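PDB 7MI0: glycosyltransferase from Rickettsia africae, which probably transfers sugar from an activated donor to an acceptor, as a glycosyltransferase of the GT-B fold. Local coordinates for residues K205-P209 and Y243-V247; I283-S289 and E308-K314; F131-I137 and H165-Y170; K154-N160 and K176-R182. One frame throughout, in Å; residues are numbered along the deposited sequence.

Contact 1: residues K205-P209 and Y243-V247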
loop_
_atom_site.group_PDB
_atom_site.type_symbol
_atom_site.label_atom_id
_atom_site.label_comp_id
_atom_site.label_asym_id
_atom_site.label_seq_id
_atom_site.Cartn_x
_atom_site.Cartn_y
_atom_site.Cartn_z
ATOM N N LYS A 205 17.349 11.867 17.121
ATOM C CA LYS A 205 17.310 10.411 17.195
ATOM C C LYS A 205 18.015 9.768 16.010
ATOM O O LYS A 205 18.541 8.656 16.136
ATOM C CB LYS A 205 15.864 9.919 17.273
ATOM N N TYR A 206 18.046 10.443 14.863
ATOM C CA TYR A 206 18.571 9.863 13.633
ATOM C C TYR A 206 19.879 10.505 13.191
ATOM O O TYR A 206 20.257 10.380 12.022
ATOM C CB TYR A 206 17.528 9.950 12.518
ATOM C CG TYR A 206 16.384 8.977 12.697
ATOM C CD1 TYR A 206 15.311 9.280 13.526
ATOM C CD2 TYR A 206 16.383 7.750 12.045
ATOM C CE1 TYR A 206 14.266 8.389 13.698
ATOM C CE2 TYR A 206 15.343 6.854 12.211
ATOM C CZ TYR A 206 14.285 7.178 13.038
ATOM O OH TYR A 206 13.244 6.289 13.205
ATOM N N ASP A 207 20.574 11.191 14.102
ATOM C CA ASP A 207 21.908 11.734 13.839
ATOM C C ASP A 207 21.922 12.593 12.576
ATOM O O ASP A 207 22.819 12.491 11.738
ATOM C CB ASP A 207 22.942 10.609 13.745
ATOM C CG ASP A 207 22.913 9.684 14.950
ATOM O OD1 ASP A 207 22.920 10.191 16.092
ATOM O OD2 ASP A 207 22.874 8.448 14.753
ATOM N N VAL A 208 20.914 13.448 12.443
ATOM C CA VAL A 208 20.714 14.231 11.225
ATOM C C VAL A 208 21.560 15.498 11.270
ATOM O O VAL A 208 21.444 16.288 12.219
ATOM C CB VAL A 208 19.227 14.564 11.025
ATOM C CG1 VAL A 208 19.061 15.671 9.997
ATOM C CG2 VAL A 208 18.458 13.312 10.601
ATOM N N PRO A 209 22.426 15.723 10.282
ATOM C CA PRO A 209 23.188 16.976 10.230
ATOM C C PRO A 209 22.293 18.170 9.926
ATOM O O PRO A 209 21.159 18.037 9.460
ATOM C CB PRO A 209 24.193 16.736 9.095
ATOM C CG PRO A 209 24.258 15.251 8.944
ATOM C CD PRO A 209 22.883 14.760 9.268
ATOM N N TYR A 243 22.422 13.866 3.286
ATOM C CA TYR A 243 22.313 12.830 4.307
ATOM C C TYR A 243 21.108 11.963 3.986
ATOM O O TYR A 243 19.975 12.452 3.981
ATOM C CB TYR A 243 22.192 13.440 5.705
ATOM C CG TYR A 243 22.235 12.418 6.815
ATOM C CD1 TYR A 243 23.364 11.633 7.018
ATOM C CD2 TYR A 243 21.152 12.241 7.667
ATOM C CE1 TYR A 243 23.412 10.695 8.033
ATOM C CE2 TYR A 243 21.191 11.308 8.690
ATOM C CZ TYR A 243 22.324 10.537 8.868
ATOM O OH TYR A 243 22.369 9.607 9.882
ATOM N N CYS A 244 21.348 10.683 3.722
ATOM C CA CYS A 244 20.305 9.765 3.286
ATOM C C CYS A 244 19.933 8.805 4.405
ATOM O O CYS A 244 20.807 8.156 4.990
ATOM C CB CYS A 244 20.746 8.974 2.058
ATOM S SG CYS A 244 19.472 7.845 1.503
ATOM N N LEU A 245 18.636 8.705 4.682
ATOM C CA LEU A 245 18.099 7.810 5.698
ATOM C C LEU A 245 17.333 6.672 5.036
ATOM O O LEU A 245 16.398 6.912 4.263
ATOM C CB LEU A 245 17.175 8.561 6.657
ATOM C CG LEU A 245 17.813 9.557 7.621
ATOM C CD1 LEU A 245 16.748 10.482 8.169
ATOM C CD2 LEU A 245 18.509 8.820 8.748
ATOM N N MET A 246 17.727 5.438 5.347
ATOM C CA MET A 246 17.025 4.239 4.900
ATOM C C MET A 246 16.303 3.642 6.101
ATOM O O MET A 246 16.936 3.030 6.969
ATOM C CB MET A 246 17.996 3.233 4.291
ATOM C CG MET A 246 18.524 3.632 2.936
ATOM S SD MET A 246 19.984 2.687 2.471
ATOM C CE MET A 246 20.099 3.118 0.738
ATOM N N VAL A 247 14.985 3.820 6.155
ATOM C CA VAL A 247 14.183 3.360 7.282
ATOM C C VAL A 247 13.181 2.325 6.787
ATOM O O VAL A 247 12.479 2.550 5.793
ATOM C CB VAL A 247 13.479 4.527 7.999
ATOM C CG1 VAL A 247 14.510 5.439 8.644
ATOM C CG2 VAL A 247 12.612 5.310 7.032
#
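Pro209 lies over one face of the Tyr243 ring. Its CD is 3.6 Å from the ring centroid and 22° off the normal, a CH-pi contact set toward the rim. Val208 CG2 approaches the same ring obliquely, 3.9 Å from Tyr243 CE2, and also meets Leu245 CD1. Tyr206 crosses Leu245 and Val247 at about a right angle. Its CB is 4.1 Å from Leu245 CD2, and its CE2 is 3.9 Å from Val247 CG1. This close-packed row roofs strand 243-247 of the C-terminal Rossmann-like domain with the loop that follows helix 196-205. Leu285 of helix 282-287 backs it. The Asp207 side is looser. That residue is exposed to solvent, and its CB comes within 4.0 Å of Tyr243 OH. Tyr243 has CG anti to its backbone N (chi1 -173°), which sends the hydroxyl toward the loop. Tyr243 OH lies 3.1 Å from Tyr206 O, with Gln274 OE1 also within reach. The chemistry implies mainly apolar packing, with a hydroxyl tie the geometry does not settle.

Contact 2: residues I283-S289 and E308-K314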
loop_
_atom_site.group_PDB
_atom_site.type_symbol
_atom_site.label_atom_id
_atom_site.label_comp_id
_atom_site.label_asym_id
_atom_site.label_seq_id
_atom_site.Cartn_x
_atom_site.Cartn_y
_atom_site.Cartn_z
ATOM N N ILE A 283 5.840 10.160 10.330
ATOM C CA ILE A 283 5.454 11.508 9.923
ATOM C C ILE A 283 6.585 12.498 10.197
ATOM O O ILE A 283 6.935 13.315 9.339
ATOM C CB ILE A 283 4.138 11.921 10.610
ATOM C CG1 ILE A 283 3.795 13.373 10.278
ATOM C CG2 ILE A 283 4.204 11.699 12.116
ATOM C CD1 ILE A 283 2.563 13.892 10.977
ATOM N N ASN A 284 7.187 12.430 11.386
ATOM C CA ASN A 284 8.311 13.310 11.690
ATOM C C ASN A 284 9.518 13.017 10.812
ATOM O O ASN A 284 10.339 13.909 10.584
ATOM C CB ASN A 284 8.698 13.195 13.164
ATOM C CG ASN A 284 7.603 13.686 14.091
ATOM O OD1 ASN A 284 7.032 12.914 14.861
ATOM N ND2 ASN A 284 7.303 14.976 14.017
ATOM N N LEU A 285 9.639 11.791 10.309
ATOM C CA LEU A 285 10.741 11.473 9.413
ATOM C C LEU A 285 10.519 12.065 8.029
ATOM O O LEU A 285 11.477 12.483 7.370
ATOM C CB LEU A 285 10.930 9.960 9.335
ATOM C CG LEU A 285 12.147 9.491 10.127
ATOM C CD1 LEU A 285 12.112 7.999 10.368
ATOM C CD2 LEU A 285 13.409 9.882 9.387
ATOM N N TYR A 286 9.269 12.103 7.568
ATOM C CA TYR A 286 8.973 12.828 6.338
ATOM C C TYR A 286 9.242 14.317 6.517
ATOM O O TYR A 286 9.879 14.953 5.668
ATOM C CB TYR A 286 7.521 12.599 5.918
ATOM C CG TYR A 286 7.243 11.285 5.213
ATOM C CD1 TYR A 286 7.648 11.077 3.900
ATOM C CD2 TYR A 286 6.541 10.266 5.849
ATOM C CE1 TYR A 286 7.378 9.887 3.248
ATOM C CE2 TYR A 286 6.269 9.074 5.205
ATOM C CZ TYR A 286 6.689 8.891 3.907
ATOM O OH TYR A 286 6.417 7.708 3.265
ATOM N N GLY A 287 8.780 14.883 7.635
ATOM C CA GLY A 287 8.907 16.312 7.849
ATOM C C GLY A 287 10.338 16.808 7.833
ATOM O O GLY A 287 10.600 17.937 7.405
ATOM N N ILE A 288 11.284 15.981 8.298
ATOM C CA ILE A 288 12.688 16.391 8.304
ATOM C C ILE A 288 13.362 16.171 6.964
ATOM O O ILE A 288 14.494 16.629 6.768
ATOM C CB ILE A 288 13.524 15.660 9.373
ATOM C CG1 ILE A 288 13.626 14.164 9.057
ATOM C CG2 ILE A 288 12.944 15.896 10.759
ATOM C CD1 ILE A 288 14.543 13.405 9.994
ATOM N N SER A 289 12.697 15.498 6.036
ATOM C CA SER A 289 13.284 15.178 4.747
ATOM C C SER A 289 12.849 16.188 3.693
ATOM O O SER A 289 11.831 16.870 3.826
ATOM C CB SER A 289 12.892 13.765 4.313
ATOM O OG SER A 289 13.021 12.857 5.392
ATOM N N GLU A 308 2.351 8.885 0.350
ATOM C CA GLU A 308 2.639 9.449 1.665
ATOM C C GLU A 308 3.581 10.639 1.559
ATOM O O GLU A 308 3.395 11.651 2.244
ATOM C CB GLU A 308 3.235 8.386 2.585
ATOM C CG GLU A 308 2.211 7.483 3.234
ATOM C CD GLU A 308 2.846 6.388 4.069
ATOM O OE1 GLU A 308 4.094 6.305 4.105
ATOM O OE2 GLU A 308 2.091 5.606 4.688
ATOM N N GLY A 309 4.597 10.537 0.701
ATOM C CA GLY A 309 5.507 11.657 0.520
ATOM C C GLY A 309 4.843 12.849 -0.144
ATOM O O GLY A 309 5.107 13.999 0.217
ATOM N N GLN A 310 3.984 12.595 -1.131
ATOM C CA GLN A 310 3.249 13.685 -1.759
ATOM C C GLN A 310 2.339 14.381 -0.756
ATOM O O GLN A 310 2.190 15.609 -0.788
ATOM C CB GLN A 310 2.440 13.158 -2.940
ATOM C CG GLN A 310 3.249 12.890 -4.179
ATOM C CD GLN A 310 2.403 12.303 -5.287
ATOM O OE1 GLN A 310 1.758 11.266 -5.110
ATOM N NE2 GLN A 310 2.393 12.966 -6.439
ATOM N N ALA A 311 1.721 13.615 0.146
ATOM C CA ALA A 311 0.879 14.222 1.171
ATOM C C ALA A 311 1.675 15.167 2.065
ATOM O O ALA A 311 1.127 16.157 2.569
ATOM C CB ALA A 311 0.211 13.134 2.012
ATOM N N MET A 312 2.960 14.892 2.264
ATOM C CA MET A 312 3.788 15.680 3.160
ATOM C C MET A 312 4.484 16.841 2.459
ATOM O O MET A 312 5.386 17.449 3.048
ATOM C CB MET A 312 4.817 14.777 3.843
ATOM C CG MET A 312 4.209 13.754 4.787
ATOM S SD MET A 312 3.200 14.471 6.104
ATOM C CE MET A 312 4.426 15.429 6.993
ATOM N N LYS A 313 4.084 17.160 1.223
ATOM C CA LYS A 313 4.605 18.316 0.475
ATOM C C LYS A 313 6.106 18.184 0.207
ATOM O O LYS A 313 6.874 19.133 0.374
ATOM C CB LYS A 313 4.297 19.639 1.196
ATOM C CG LYS A 313 2.825 20.032 1.247
ATOM C CD LYS A 313 2.616 21.338 2.014
ATOM C CE LYS A 313 1.224 21.924 1.774
ATOM N NZ LYS A 313 0.996 23.214 2.488
ATOM N N LYS A 314 6.520 17.001 -0.238
ATOM C CA LYS A 314 7.922 16.713 -0.503
ATOM C C LYS A 314 8.177 16.553 -1.998
ATOM O O LYS A 314 7.259 16.341 -2.792
ATOM C CB LYS A 314 8.363 15.445 0.238
ATOM C CG LYS A 314 8.160 15.522 1.735
ATOM C CD LYS A 314 8.893 16.723 2.314
ATOM C CE LYS A 314 8.448 16.995 3.742
ATOM N NZ LYS A 314 9.288 18.015 4.422
#
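Tyr286 and Met312 bring the two backbones nearest, with their CA atoms 6.7 Å apart. The second close point is Ser289 with Lys314. Helix 282-287 thus meets the end of helix 304-311 and the turn after it, where Met312 is the first residue to leave helical geometry. Tyr286 carries much of the packing. Its CB meets Met312 CG at 3.7 Å, and CE1 sits 3.8 Å from Gly309 CA. The Met312 chain is bent at chi2 and chi3 (-57° and -63°), which curls CE back to Ile283 CG1 at 3.9 Å. Tyr286 OH donates to Glu308 OE1 at 2.8 Å. The oxygen accepts on its anti lone pair, away from OE2, and the carboxylate plane stands 87° from the ring. Glu308 matches the second glutamate of the E-x7-E signature of GT4 enzymes, which in relatives probably contacts the donor nucleotide. Here Tyr286 steadies it from one side, and Arg304 forms a salt bridge to OE2. Lys314 works at the other end of the contact. Its chain bends at chi2 and then runs out to backbone carbonyls of Gly287 and Ser289. Lys314 NZ donates to Ser289 O at 2.9 Å, nearly along the C=O axis. A weaker bond from Lys314 NZ goes to Gly287 O at 3.3 Å. Ser289 OG in turn donates to Leu285 O, in the carbonyl plane, and ties the turn to its own helix.

Contact 3: residues F131-I137 and H165-Y170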
loop_
_atom_site.group_PDB
_atom_site.type_symbol
_atom_site.label_atom_id
_atom_site.label_comp_id
_atom_site.label_asym_id
_atom_site.label_seq_id
_atom_site.Cartn_x
_atom_site.Cartn_y
_atom_site.Cartn_z
ATOM N N PHE A 131 -8.211 -7.230 -5.468
ATOM C CA PHE A 131 -6.867 -7.700 -5.794
ATOM C C PHE A 131 -5.870 -6.632 -5.355
ATOM O O PHE A 131 -5.791 -5.563 -5.966
ATOM C CB PHE A 131 -6.745 -7.995 -7.290
ATOM C CG PHE A 131 -7.688 -9.076 -7.780
ATOM C CD1 PHE A 131 -8.968 -8.760 -8.215
ATOM C CD2 PHE A 131 -7.291 -10.405 -7.802
ATOM C CE1 PHE A 131 -9.833 -9.752 -8.657
ATOM C CE2 PHE A 131 -8.148 -11.391 -8.248
ATOM C CZ PHE A 131 -9.420 -11.067 -8.674
ATOM N N HIS A 132 -5.125 -6.913 -4.286
ATOM C CA HIS A 132 -4.117 -5.989 -3.773
ATOM C C HIS A 132 -2.761 -6.164 -4.447
ATOM O O HIS A 132 -1.777 -5.561 -4.005
ATOM C CB HIS A 132 -3.948 -6.162 -2.260
ATOM C CG HIS A 132 -5.142 -5.747 -1.461
ATOM N ND1 HIS A 132 -5.127 -4.665 -0.610
ATOM C CD2 HIS A 132 -6.384 -6.276 -1.376
ATOM C CE1 HIS A 132 -6.311 -4.543 -0.037
ATOM N NE2 HIS A 132 -7.092 -5.507 -0.485
ATOM N N GLY A 133 -2.679 -6.983 -5.486
ATOM C CA GLY A 133 -1.394 -7.211 -6.111
ATOM C C GLY A 133 -1.564 -8.027 -7.369
ATOM O O GLY A 133 -2.673 -8.423 -7.735
ATOM N N VAL A 134 -0.434 -8.277 -8.023
ATOM C CA VAL A 134 -0.388 -9.034 -9.268
ATOM C C VAL A 134 0.056 -10.451 -8.925
ATOM O O VAL A 134 1.238 -10.701 -8.674
ATOM C CB VAL A 134 0.545 -8.380 -10.287
ATOM C CG1 VAL A 134 0.648 -9.244 -11.528
ATOM C CG2 VAL A 134 0.047 -6.982 -10.632
ATOM N N TYR A 135 -0.895 -11.381 -8.893
ATOM C CA TYR A 135 -0.612 -12.801 -8.772
ATOM C C TYR A 135 -1.185 -13.507 -9.989
ATOM O O TYR A 135 -2.066 -12.982 -10.674
ATOM C CB TYR A 135 -1.206 -13.402 -7.492
ATOM C CG TYR A 135 -1.936 -12.418 -6.605
ATOM C CD1 TYR A 135 -1.239 -11.603 -5.717
ATOM C CD2 TYR A 135 -3.324 -12.318 -6.637
ATOM C CE1 TYR A 135 -1.900 -10.703 -4.891
ATOM C CE2 TYR A 135 -3.998 -11.425 -5.814
ATOM C CZ TYR A 135 -3.281 -10.617 -4.943
ATOM O OH TYR A 135 -3.954 -9.725 -4.121
ATOM N N ASN A 136 -0.673 -14.698 -10.265
ATOM C CA ASN A 136 -1.098 -15.452 -11.433
ATOM C C ASN A 136 -2.004 -16.605 -11.030
ATOM O O ASN A 136 -1.876 -17.173 -9.942
ATOM C CB ASN A 136 0.099 -15.988 -12.219
ATOM C CG ASN A 136 0.079 -15.539 -13.660
ATOM O OD1 ASN A 136 0.508 -14.427 -13.972
ATOM N ND2 ASN A 136 -0.446 -16.388 -14.547
ATOM N N ILE A 137 -2.933 -16.926 -11.922
ATOM C CA ILE A 137 -3.792 -18.096 -11.787
ATOM C C ILE A 137 -3.527 -18.989 -12.992
ATOM O O ILE A 137 -3.112 -18.490 -14.050
ATOM C CB ILE A 137 -5.268 -17.693 -11.689
ATOM C CG1 ILE A 137 -5.669 -16.893 -12.926
ATOM C CG2 ILE A 137 -5.508 -16.907 -10.417
ATOM C CD1 ILE A 137 -7.147 -16.671 -13.050
ATOM N N HIS A 165 -3.542 -6.083 -15.427
ATOM C CA HIS A 165 -3.281 -7.505 -15.224
ATOM C C HIS A 165 -4.572 -8.318 -15.280
ATOM O O HIS A 165 -4.645 -9.345 -15.964
ATOM C CB HIS A 165 -2.568 -7.699 -13.885
ATOM C CG HIS A 165 -2.244 -9.123 -13.565
ATOM N ND1 HIS A 165 -1.381 -9.881 -14.325
ATOM C CD2 HIS A 165 -2.658 -9.925 -12.555
ATOM C CE1 HIS A 165 -1.281 -11.090 -13.801
ATOM N NE2 HIS A 165 -2.047 -11.143 -12.727
ATOM N N LEU A 166 -5.609 -7.860 -14.576
ATOM C CA LEU A 166 -6.883 -8.569 -14.584
ATOM C C LEU A 166 -7.498 -8.610 -15.975
ATOM O O LEU A 166 -8.254 -9.536 -16.291
ATOM C CB LEU A 166 -7.849 -7.913 -13.603
ATOM C CG LEU A 166 -7.338 -7.816 -12.170
ATOM C CD1 LEU A 166 -8.369 -7.127 -11.295
ATOM C CD2 LEU A 166 -6.983 -9.199 -11.628
ATOM N N LEU A 167 -7.194 -7.625 -16.820
ATOM C CA LEU A 167 -7.716 -7.634 -18.181
ATOM C C LEU A 167 -6.876 -8.514 -19.102
ATOM O O LEU A 167 -7.413 -9.366 -19.818
ATOM C CB LEU A 167 -7.780 -6.208 -18.733
ATOM C CG LEU A 167 -8.944 -5.326 -18.289
ATOM C CD1 LEU A 167 -8.898 -3.985 -18.991
ATOM C CD2 LEU A 167 -10.258 -6.013 -18.568
ATOM N N GLU A 168 -5.556 -8.313 -19.107
ATOM C CA GLU A 168 -4.706 -8.973 -20.092
ATOM C C GLU A 168 -4.372 -10.398 -19.686
ATOM O O GLU A 168 -4.270 -11.282 -20.543
ATOM C CB GLU A 168 -3.414 -8.184 -20.299
ATOM C CG GLU A 168 -3.584 -6.668 -20.399
ATOM C CD GLU A 168 -4.174 -6.212 -21.721
ATOM O OE1 GLU A 168 -4.314 -7.048 -22.645
ATOM O OE2 GLU A 168 -4.492 -5.007 -21.833
ATOM N N ASN A 169 -4.189 -10.643 -18.391
ATOM C CA ASN A 169 -3.783 -11.966 -17.924
ATOM C C ASN A 169 -4.988 -12.831 -17.557
ATOM O O ASN A 169 -5.188 -13.905 -18.136
ATOM C CB ASN A 169 -2.831 -11.822 -16.733
ATOM C CG ASN A 169 -2.037 -13.078 -16.469
ATOM O OD1 ASN A 169 -2.555 -14.058 -15.929
ATOM N ND2 ASN A 169 -0.763 -13.056 -16.844
ATOM N N TYR A 170 -5.800 -12.374 -16.599
ATOM C CA TYR A 170 -6.973 -13.136 -16.185
ATOM C C TYR A 170 -8.044 -13.189 -17.267
ATOM O O TYR A 170 -8.903 -14.076 -17.224
ATOM C CB TYR A 170 -7.587 -12.541 -14.918
ATOM C CG TYR A 170 -6.828 -12.783 -13.631
ATOM C CD1 TYR A 170 -5.444 -12.920 -13.617
ATOM C CD2 TYR A 170 -7.506 -12.866 -12.417
ATOM C CE1 TYR A 170 -4.758 -13.130 -12.428
ATOM C CE2 TYR A 170 -6.831 -13.079 -11.229
ATOM C CZ TYR A 170 -5.459 -13.207 -11.239
ATOM O OH TYR A 170 -4.796 -13.419 -10.052
#
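In the N-terminal Rossmann-like domain, the loop leaving strand 126-131 packs on the C-terminal part of helix 160-168, with Tyr135 meeting His165 and Tyr170. Tyr135 O accepts two hydrogen bonds. His165 NE2 donates at 2.8 Å with an N-H...O angle of 159°, close to the imidazole plane. Tyr170 OH also donates at 2.8 Å, from the opposite face of the carbonyl plane. The His165 ring reaches the loop because CG stands anti to the backbone N (chi1 -180°). Val134 CG1 sits over the centre of that ring, 3.3 Å from its centroid. Helix 160-168 is the crossover of a beta-alpha-beta unit, and this contact holds it against the neighbouring strand's loop. Next to the two hydrogen bonds the packing is apolar. Leu166 CD2 lies over the centre of the Phe131 ring, 3.9 Å from the centroid, and also touches one face of Tyr170. Ile137 CD1 covers the other face of Tyr170, 3.9 Å from its centroid. The Tyr170 edge turns toward the Phe131 face in an offset edge-to-face pair, with planes 88° apart. Tyr145 of helix 139-149 touches both rings. Toward solvent, the Asn136 and Asn169 amides meet with their planes nearly perpendicular.

Contact 4: residues K154-N160 and K176-R182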
loop_
_atom_site.group_PDB
_atom_site.type_symbol
_atom_site.label_atom_id
_atom_site.label_comp_id
_atom_site.label_asym_id
_atom_site.label_seq_id
_atom_site.Cartn_x
_atom_site.Cartn_y
_atom_site.Cartn_z
ATOM N N LYS A 154 -18.589 -8.360 -9.163
ATOM C CA LYS A 154 -17.612 -7.318 -9.435
ATOM C C LYS A 154 -16.305 -7.653 -8.728
ATOM O O LYS A 154 -16.271 -8.441 -7.780
ATOM C CB LYS A 154 -18.121 -5.936 -8.991
ATOM C CG LYS A 154 -19.339 -5.453 -9.749
ATOM C CD LYS A 154 -18.989 -4.298 -10.658
ATOM C CE LYS A 154 -20.155 -3.922 -11.555
ATOM N NZ LYS A 154 -20.446 -4.995 -12.550
ATOM N N VAL A 155 -15.217 -7.060 -9.215
ATOM C CA VAL A 155 -13.914 -7.177 -8.582
ATOM C C VAL A 155 -13.322 -5.781 -8.458
ATOM O O VAL A 155 -13.653 -4.872 -9.222
ATOM C CB VAL A 155 -12.960 -8.099 -9.367
ATOM C CG1 VAL A 155 -13.432 -9.549 -9.293
ATOM C CG2 VAL A 155 -12.859 -7.630 -10.816
ATOM N N VAL A 156 -12.434 -5.617 -7.480
ATOM C CA VAL A 156 -11.789 -4.335 -7.216
ATOM C C VAL A 156 -10.290 -4.485 -7.429
ATOM O O VAL A 156 -9.671 -5.412 -6.896
ATOM C CB VAL A 156 -12.091 -3.821 -5.794
ATOM C CG1 VAL A 156 -11.189 -2.665 -5.443
ATOM C CG2 VAL A 156 -13.538 -3.395 -5.681
ATOM N N ALA A 157 -9.714 -3.578 -8.209
ATOM C CA ALA A 157 -8.274 -3.463 -8.365
ATOM C C ALA A 157 -7.789 -2.216 -7.635
ATOM O O ALA A 157 -8.373 -1.138 -7.777
ATOM C CB ALA A 157 -7.882 -3.399 -9.844
ATOM N N VAL A 158 -6.720 -2.372 -6.846
ATOM C CA VAL A 158 -6.173 -1.265 -6.066
ATOM C C VAL A 158 -5.388 -0.281 -6.914
ATOM O O VAL A 158 -4.900 0.724 -6.378
ATOM C CB VAL A 158 -5.232 -1.745 -4.946
ATOM C CG1 VAL A 158 -5.924 -2.752 -4.039
ATOM C CG2 VAL A 158 -3.962 -2.324 -5.545
ATOM N N SER A 159 -5.239 -0.539 -8.212
ATOM C CA SER A 159 -4.560 0.387 -9.111
ATOM C C SER A 159 -4.956 0.052 -10.540
ATOM O O SER A 159 -5.558 -0.988 -10.812
ATOM C CB SER A 159 -3.038 0.327 -8.932
ATOM O OG SER A 159 -2.522 -0.972 -9.189
ATOM N N ASN A 160 -4.614 0.952 -11.457
ATOM C CA ASN A 160 -4.814 0.630 -12.863
ATOM C C ASN A 160 -3.795 -0.382 -13.351
ATOM O O ASN A 160 -4.058 -1.090 -14.328
ATOM C CB ASN A 160 -4.755 1.887 -13.727
ATOM C CG ASN A 160 -6.048 2.681 -13.683
ATOM O OD1 ASN A 160 -7.021 2.349 -14.368
ATOM N ND2 ASN A 160 -6.065 3.739 -12.875
ATOM N N LYS A 176 -16.668 -5.735 -15.133
ATOM C CA LYS A 176 -16.607 -6.342 -13.813
ATOM C C LYS A 176 -15.600 -5.663 -12.899
ATOM O O LYS A 176 -15.707 -5.802 -11.673
ATOM C CB LYS A 176 -16.247 -7.828 -13.931
ATOM C CG LYS A 176 -17.323 -8.697 -14.559
ATOM C CD LYS A 176 -16.924 -10.157 -14.480
ATOM C CE LYS A 176 -17.765 -11.035 -15.386
ATOM N NZ LYS A 176 -19.195 -11.038 -14.983
ATOM N N ILE A 177 -14.636 -4.931 -13.459
ATOM C CA ILE A 177 -13.489 -4.421 -12.714
ATOM C C ILE A 177 -13.738 -2.973 -12.331
ATOM O O ILE A 177 -13.941 -2.114 -13.198
ATOM C CB ILE A 177 -12.187 -4.537 -13.519
ATOM C CG1 ILE A 177 -11.988 -5.962 -14.036
ATOM C CG2 ILE A 177 -11.011 -4.098 -12.656
ATOM C CD1 ILE A 177 -10.818 -6.097 -14.986
ATOM N N VAL A 178 -13.680 -2.699 -11.034
ATOM C CA VAL A 178 -13.796 -1.356 -10.484
ATOM C C VAL A 178 -12.465 -1.013 -9.837
ATOM O O VAL A 178 -11.956 -1.785 -9.017
ATOM C CB VAL A 178 -14.950 -1.274 -9.471
ATOM C CG1 VAL A 178 -14.962 0.057 -8.770
ATOM C CG2 VAL A 178 -16.279 -1.530 -10.166
ATOM N N VAL A 179 -11.891 0.124 -10.208
ATOM C CA VAL A 179 -10.638 0.574 -9.613
ATOM C C VAL A 179 -10.947 1.437 -8.397
ATOM O O VAL A 179 -11.750 2.374 -8.477
ATOM C CB VAL A 179 -9.785 1.347 -10.629
ATOM C CG1 VAL A 179 -8.418 1.666 -10.033
ATOM C CG2 VAL A 179 -9.645 0.553 -11.911
ATOM N N ILE A 180 -10.316 1.115 -7.270
ATOM C CA ILE A 180 -10.397 1.919 -6.049
ATOM C C ILE A 180 -8.955 2.174 -5.610
ATOM O O ILE A 180 -8.373 1.381 -4.865
ATOM C CB ILE A 180 -11.196 1.233 -4.938
ATOM C CG1 ILE A 180 -12.576 0.824 -5.446
ATOM C CG2 ILE A 180 -11.316 2.138 -3.723
ATOM C CD1 ILE A 180 -13.425 0.152 -4.393
ATOM N N GLU A 181 -8.375 3.284 -6.068
ATOM C CA GLU A 181 -6.983 3.579 -5.751
ATOM C C GLU A 181 -6.769 3.643 -4.242
ATOM O O GLU A 181 -7.691 3.882 -3.460
ATOM C CB GLU A 181 -6.538 4.906 -6.372
ATOM C CG GLU A 181 -6.536 4.958 -7.886
ATOM C CD GLU A 181 -7.877 5.379 -8.454
ATOM O OE1 GLU A 181 -8.917 5.104 -7.807
ATOM O OE2 GLU A 181 -7.889 5.992 -9.546
ATOM N N ARG A 182 -5.524 3.429 -3.842
ATOM C CA ARG A 182 -5.178 3.461 -2.432
ATOM C C ARG A 182 -5.136 4.897 -1.929
ATOM O O ARG A 182 -4.720 5.814 -2.641
ATOM C CB ARG A 182 -3.832 2.778 -2.213
ATOM C CG ARG A 182 -3.828 1.318 -2.619
ATOM C CD ARG A 182 -4.838 0.537 -1.807
ATOM N NE ARG A 182 -6.125 0.415 -2.480
ATOM C CZ ARG A 182 -7.199 -0.147 -1.941
ATOM N NH1 ARG A 182 -7.187 -0.610 -0.701
ATOM N NH2 ARG A 182 -8.313 -0.249 -2.666
#
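Val155 and Lys176 begin a parallel ladder: Val155 N donates to Lys176 O at 2.8 Å. Val178 N then bonds to Val155 O, Ala157 N to Val178 O, and Ile180 N to Ala157 O at 3.0 Å. Val155, Ala157, Ile177 and Val179 share one face of the sheet. Val156 and Val178 point to the other; Val156 CG1 also packs on Ile180 CD1 at 3.7 Å. The strands are the ends of a beta-alpha-beta unit joined by helix 160-168, and strand 177-179 is outermost in the sheet. Beyond it, Arg182 folds back over Val158. From CB the chain turns at chi1 and chi2 (both -61°). Arg182 CG comes 4.0 Å from Val158 O, and Arg182 CD is 3.9 Å from Val158 CB. Arg182 NE lies 3.4 Å from Val158 CB and bonds weakly to Ile180 O. Arg182 CZ is 3.6 Å from Val158 CG1, which sits over one guanidinium face toward its rim. Arg182 NH2 donates to Ile180 O at 2.7 Å. Phe302 and Met381 also pack on this arginine.

Overall arrangement
Contacts 3 and 4 come first along the chain and lie in the N-terminal sheet domain. Their segments alternate, and their centres are 11 Å apart. They touch directly: Phe131 N probably bonds to Val156 O, and Leu167 packs on Ile177. They share the unit of strands 154-157 and 177-179 with helix 160-168 between them. Contacts 1 and 2 follow in the C-terminal domain, with centres 14 Å apart. Leu285 joins them by packing on Tyr206, Leu245 and Val247. Contacts 1 and 3 are 38 Å apart between centres. Contacts 2 and 4 come nearest across the domains, about 8 Å between nearest atoms. This fits the GT-B layout, in which donor and acceptor typically bind in the cleft between two domains.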